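Local coordinates for protein YiiM (Escherichia coli, PDB 1O65) that is of unknown function in detail but probably binds molybdenum and may act as an oxidoreductase on nitrogenous compounds, at residues A[69-80]-A[147-158]. Sequence-based numbering, arbitrary orientation.
Sequences LCHYPREHYLYW and LMQNTGKVGWLY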
loop_
_atom_site.group_PDB
_atom_site.type_symbol
_atom_site.label_atom_id
_atom_site.label_comp_id
_atom_site.label_asym_id
_atom_site.label_seq_id
_atom_site.Cartn_x
_atom_site.Cartn_y
_atom_site.Cartn_z
ATOM N N LEU A 69 -4.922 -5.499 -3.972
ATOM C CA LEU A 69 -4.626 -4.287 -4.682
ATOM C C LEU A 69 -3.493 -3.463 -4.055
ATOM O O LEU A 69 -3.475 -3.240 -2.849
ATOM C CB LEU A 69 -5.851 -3.355 -4.724
ATOM C CG LEU A 69 -7.032 -3.714 -5.600
ATOM C CD1 LEU A 69 -8.305 -3.055 -5.088
ATOM C CD2 LEU A 69 -6.806 -3.328 -7.062
ATOM N N CYS A 70 -2.623 -2.929 -4.889
ATOM C CA CYS A 70 -1.473 -2.145 -4.449
ATOM C C CYS A 70 -1.651 -0.689 -4.893
ATOM O O CYS A 70 -1.962 -0.469 -6.075
ATOM C CB CYS A 70 -0.192 -2.718 -5.075
ATOM S SG CYS A 70 1.296 -1.706 -4.724
ATOM N N HIS A 71 -1.433 0.264 -4.017
ATOM C CA HIS A 71 -1.612 1.671 -4.357
ATOM C C HIS A 71 -0.296 2.435 -4.263
ATOM O O HIS A 71 0.414 2.254 -3.271
ATOM C CB HIS A 71 -2.574 2.311 -3.310
ATOM C CG HIS A 71 -3.168 3.602 -3.761
ATOM N ND1 HIS A 71 -4.544 3.793 -3.864
ATOM C CD2 HIS A 71 -2.595 4.749 -4.200
ATOM C CE1 HIS A 71 -4.780 5.006 -4.333
ATOM N NE2 HIS A 71 -3.619 5.606 -4.539
ATOM N N TYR A 72 0.009 3.316 -5.216
ATOM C CA TYR A 72 1.219 4.143 -5.062
ATOM C C TYR A 72 0.880 5.580 -5.458
ATOM O O TYR A 72 0.316 5.887 -6.516
ATOM C CB TYR A 72 2.427 3.611 -5.789
ATOM C CG TYR A 72 3.767 4.091 -5.270
ATOM C CD1 TYR A 72 4.260 3.662 -4.047
ATOM C CD2 TYR A 72 4.558 4.976 -6.010
ATOM C CE1 TYR A 72 5.478 4.079 -3.554
ATOM C CE2 TYR A 72 5.775 5.397 -5.525
ATOM C CZ TYR A 72 6.238 4.950 -4.301
ATOM O OH TYR A 72 7.455 5.386 -3.822
ATOM N N PRO A 73 1.133 6.498 -4.539
ATOM C CA PRO A 73 0.837 7.896 -4.817
ATOM C C PRO A 73 1.765 8.429 -5.887
ATOM O O PRO A 73 3.010 8.293 -5.773
ATOM C CB PRO A 73 1.037 8.591 -3.486
ATOM C CG PRO A 73 1.003 7.505 -2.442
ATOM C CD PRO A 73 1.493 6.255 -3.128
ATOM N N ARG A 74 1.207 9.061 -6.921
ATOM C CA ARG A 74 2.058 9.718 -7.918
ATOM C C ARG A 74 2.906 10.814 -7.272
ATOM O O ARG A 74 3.973 11.122 -7.831
ATOM C CB ARG A 74 1.284 10.329 -9.087
ATOM C CG ARG A 74 0.681 9.301 -10.040
ATOM C CD ARG A 74 0.233 9.934 -11.360
ATOM N NE ARG A 74 -1.015 10.651 -11.171
ATOM C CZ ARG A 74 -2.272 10.304 -11.141
ATOM N NH1 ARG A 74 -2.691 9.055 -11.302
ATOM N NH2 ARG A 74 -3.232 11.232 -10.954
ATOM N N GLU A 75 2.485 11.453 -6.179
ATOM C CA GLU A 75 3.352 12.442 -5.526
ATOM C C GLU A 75 4.779 11.916 -5.333
ATOM O O GLU A 75 5.742 12.660 -5.555
ATOM C CB GLU A 75 2.782 12.842 -4.168
ATOM C CG GLU A 75 1.498 13.628 -4.144
ATOM C CD GLU A 75 0.192 12.899 -4.318
ATOM O OE1 GLU A 75 0.141 11.726 -4.759
ATOM O OE2 GLU A 75 -0.880 13.529 -4.032
ATOM N N HIS A 76 4.997 10.626 -5.028
ATOM C CA HIS A 76 6.330 10.125 -4.773
ATOM C C HIS A 76 7.243 10.085 -5.976
ATOM O O HIS A 76 8.463 9.998 -5.788
ATOM C CB HIS A 76 6.330 8.745 -4.102
ATOM C CG HIS A 76 5.543 8.663 -2.839
ATOM N ND1 HIS A 76 5.403 9.729 -1.981
ATOM C CD2 HIS A 76 4.853 7.636 -2.292
ATOM C CE1 HIS A 76 4.622 9.381 -0.975
ATOM N NE2 HIS A 76 4.296 8.097 -1.137
ATOM N N TYR A 77 6.734 10.050 -7.195
ATOM C CA TYR A 77 7.585 10.056 -8.385
ATOM C C TYR A 77 8.330 11.383 -8.483
ATOM O O TYR A 77 9.500 11.420 -8.900
ATOM C CB TYR A 77 6.778 9.768 -9.663
ATOM C CG TYR A 77 6.303 8.324 -9.719
ATOM C CD1 TYR A 77 7.206 7.287 -9.556
ATOM C CD2 TYR A 77 4.948 8.006 -9.859
ATOM C CE1 TYR A 77 6.792 5.971 -9.606
ATOM C CE2 TYR A 77 4.524 6.692 -9.885
ATOM C CZ TYR A 77 5.452 5.677 -9.763
ATOM O OH TYR A 77 5.064 4.368 -9.788
ATOM N N LEU A 78 7.661 12.486 -8.135
ATOM C CA LEU A 78 8.352 13.781 -8.107
ATOM C C LEU A 78 9.593 13.652 -7.213
ATOM O O LEU A 78 10.716 13.964 -7.613
ATOM C CB LEU A 78 7.448 14.870 -7.529
ATOM C CG LEU A 78 6.177 15.176 -8.340
ATOM C CD1 LEU A 78 5.266 16.114 -7.545
ATOM C CD2 LEU A 78 6.553 15.792 -9.688
ATOM N N TYR A 79 9.397 13.174 -5.980
ATOM C CA TYR A 79 10.523 12.982 -5.085
ATOM C C TYR A 79 11.592 12.072 -5.685
ATOM O O TYR A 79 12.789 12.385 -5.630
ATOM C CB TYR A 79 10.053 12.438 -3.733
ATOM C CG TYR A 79 11.215 12.097 -2.809
ATOM C CD1 TYR A 79 11.788 13.043 -1.986
ATOM C CD2 TYR A 79 11.729 10.814 -2.783
ATOM C CE1 TYR A 79 12.852 12.714 -1.163
ATOM C CE2 TYR A 79 12.772 10.474 -1.952
ATOM C CZ TYR A 79 13.341 11.424 -1.151
ATOM O OH TYR A 79 14.398 11.075 -0.335
ATOM N N TRP A 80 11.232 10.923 -6.257
ATOM C CA TRP A 80 12.265 10.035 -6.794
ATOM C C TRP A 80 12.984 10.631 -7.985
ATOM O O TRP A 80 14.222 10.554 -8.037
ATOM C CB TRP A 80 11.733 8.642 -7.096
ATOM C CG TRP A 80 11.204 7.932 -5.883
ATOM C CD1 TRP A 80 9.948 7.451 -5.715
ATOM C CD2 TRP A 80 11.918 7.649 -4.664
ATOM N NE1 TRP A 80 9.826 6.897 -4.463
ATOM C CE2 TRP A 80 11.021 6.993 -3.803
ATOM C CE3 TRP A 80 13.221 7.872 -4.222
ATOM C CZ2 TRP A 80 11.387 6.552 -2.522
ATOM C CZ3 TRP A 80 13.595 7.421 -2.965
ATOM C CH2 TRP A 80 12.678 6.773 -2.111
ATOM N N LEU A 147 15.692 2.944 0.795
ATOM C CA LEU A 147 15.223 4.314 0.625
ATOM C C LEU A 147 13.716 4.388 0.815
ATOM O O LEU A 147 13.265 5.177 1.644
ATOM C CB LEU A 147 15.693 4.842 -0.726
ATOM C CG LEU A 147 16.836 5.829 -0.828
ATOM C CD1 LEU A 147 17.806 5.852 0.349
ATOM C CD2 LEU A 147 17.641 5.527 -2.111
ATOM N N MET A 148 12.907 3.587 0.111
ATOM C CA MET A 148 11.459 3.643 0.318
ATOM C C MET A 148 11.094 3.462 1.789
ATOM O O MET A 148 10.337 4.260 2.354
ATOM C CB MET A 148 10.666 2.603 -0.456
ATOM C CG MET A 148 10.903 2.499 -1.931
ATOM S SD MET A 148 9.988 1.150 -2.671
ATOM C CE MET A 148 8.300 1.562 -2.235
ATOM N N GLN A 149 11.629 2.406 2.412
ATOM C CA GLN A 149 11.318 2.156 3.826
ATOM C C GLN A 149 11.733 3.310 4.736
ATOM O O GLN A 149 10.948 3.710 5.628
ATOM C CB GLN A 149 11.914 0.836 4.289
ATOM C CG GLN A 149 11.417 0.412 5.679
ATOM C CD GLN A 149 12.218 -0.789 6.154
ATOM O OE1 GLN A 149 11.975 -1.918 5.740
ATOM N NE2 GLN A 149 13.204 -0.520 7.000
ATOM N N ASN A 150 12.909 3.867 4.529
ATOM C CA ASN A 150 13.388 4.984 5.328
ATOM C C ASN A 150 12.549 6.254 5.191
ATOM O O ASN A 150 12.261 6.938 6.158
ATOM C CB ASN A 150 14.841 5.323 4.968
ATOM C CG ASN A 150 15.880 4.348 5.455
ATOM O OD1 ASN A 150 15.611 3.391 6.182
ATOM N ND2 ASN A 150 17.138 4.560 5.042
ATOM N N THR A 151 12.063 6.576 3.994
ATOM C CA THR A 151 11.296 7.815 3.812
ATOM C C THR A 151 9.826 7.612 4.125
ATOM O O THR A 151 9.040 8.530 4.308
ATOM C CB THR A 151 11.439 8.286 2.353
ATOM O OG1 THR A 151 10.944 7.236 1.480
ATOM C CG2 THR A 151 12.889 8.621 2.061
ATOM N N GLY A 152 9.430 6.330 4.125
ATOM C CA GLY A 152 8.017 6.014 4.395
ATOM C C GLY A 152 7.210 6.117 3.115
ATOM O O GLY A 152 5.991 5.926 3.148
ATOM N N LYS A 153 7.855 6.359 1.978
ATOM C CA LYS A 153 7.159 6.504 0.699
ATOM C C LYS A 153 6.923 5.120 0.109
ATOM O O LYS A 153 7.527 4.759 -0.899
ATOM C CB LYS A 153 7.988 7.379 -0.252
ATOM C CG LYS A 153 8.285 8.757 0.353
ATOM C CD LYS A 153 9.149 9.579 -0.606
ATOM C CE LYS A 153 9.800 10.769 0.079
ATOM N NZ LYS A 153 8.831 11.875 0.316
ATOM N N VAL A 154 5.955 4.402 0.704
ATOM C CA VAL A 154 5.769 3.002 0.312
ATOM C C VAL A 154 4.431 2.703 -0.310
ATOM O O VAL A 154 4.329 1.742 -1.090
ATOM C CB VAL A 154 5.984 2.106 1.546
ATOM C CG1 VAL A 154 7.350 2.342 2.169
ATOM C CG2 VAL A 154 4.884 2.365 2.595
ATOM N N GLY A 155 3.416 3.549 -0.093
ATOM C CA GLY A 155 2.116 3.140 -0.686
ATOM C C GLY A 155 1.472 2.122 0.265
ATOM O O GLY A 155 1.936 1.928 1.380
ATOM N N TRP A 156 0.358 1.539 -0.132
ATOM C CA TRP A 156 -0.371 0.630 0.751
ATOM C C TRP A 156 -1.177 -0.397 -0.030
ATOM O O TRP A 156 -1.419 -0.235 -1.220
ATOM C CB TRP A 156 -1.322 1.443 1.645
ATOM C CG TRP A 156 -2.214 2.344 0.847
ATOM C CD1 TRP A 156 -3.432 2.038 0.313
ATOM C CD2 TRP A 156 -1.932 3.698 0.479
ATOM N NE1 TRP A 156 -3.936 3.137 -0.341
ATOM C CE2 TRP A 156 -3.030 4.162 -0.273
ATOM C CE3 TRP A 156 -0.852 4.565 0.700
ATOM C CZ2 TRP A 156 -3.076 5.448 -0.812
ATOM C CZ3 TRP A 156 -0.896 5.838 0.159
ATOM C CH2 TRP A 156 -2.000 6.264 -0.581
ATOM N N LEU A 157 -1.655 -1.442 0.674
ATOM C CA LEU A 157 -2.402 -2.476 -0.053
ATOM C C LEU A 157 -3.849 -2.442 0.397
ATOM O O LEU A 157 -4.122 -1.815 1.425
ATOM C CB LEU A 157 -1.802 -3.854 0.206
ATOM C CG LEU A 157 -0.306 -4.030 0.002
ATOM C CD1 LEU A 157 0.179 -5.413 0.377
ATOM C CD2 LEU A 157 0.055 -3.702 -1.466
ATOM N N TYR A 158 -4.732 -3.102 -0.338
ATOM C CA TYR A 158 -6.120 -3.172 0.075
ATOM C C TYR A 158 -6.626 -4.628 0.129
ATOM O O TYR A 158 -6.094 -5.470 -0.589
ATOM C CB TYR A 158 -7.049 -2.468 -0.912
ATOM C CG TYR A 158 -6.884 -0.998 -1.124
ATOM C CD1 TYR A 158 -6.000 -0.513 -2.090
ATOM C CD2 TYR A 158 -7.620 -0.079 -0.402
ATOM C CE1 TYR A 158 -5.859 0.842 -2.320
ATOM C CE2 TYR A 158 -7.496 1.285 -0.625
ATOM C CZ TYR A 158 -6.611 1.731 -1.568
ATOM O OH TYR A 158 -6.448 3.068 -1.828
HETATM O O HOH W 1 2.945 0.660 -2.936
HETATM O O HOH W 2 6.992 12.206 -1.703
#
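Two antiparallel strands of the MOSC-domain beta sheet, 69-73 and 156-160, pair here. H71 and W156 are a hydrogen-bonded pair: H71 N gives its hydrogen to W156 O (2.8 Å), and W156 N returns one to H71 O. Y158 N bonds L69 O.

On one face of the sheet H71, W156 and Y158 form an aromatic cluster. The H71 imidazole lies in an offset stack on the six-membered ring of W156, planes at 25°, with W156 CZ2 over its centre. H71 CB sits over the five-membered ring. Chi1 of W156 is 53°, which puts CG between the backbone N and the carbonyl carbon and lays the indole beside H71. Y158 OH takes a nearly straight bond from W156 NE1, in the indole plane (2.9 Å, 172° at the hydrogen). Y158 OH also bonds H71 ND1 (2.9 Å), so two contacts hold it. T102 bonds H71 NE2, fixing the imidazole from its other nitrogen.

Past the strands, helix 75-83 and the turn after helix 144-151 meet around K153, the centre of an inverse gamma turn. K153 CB lies over the centre of the H76 ring, 3.7 Å from its centroid. H76 NE2 bonds E107. Further out, K153 CE covers the Y79 ring, and K153 NZ makes a cation-pi contact, 4.1 Å from the centroid of the Y79 ring. A water links K153 NZ to H76 ND1. Y72 OH donates to K153 O (3.0 Å) from above the carbonyl plane and accepts a hydrogen bond from W80 NE1 (2.9 Å). W80 CH2 packs obliquely against L147 CB (3.8 Å).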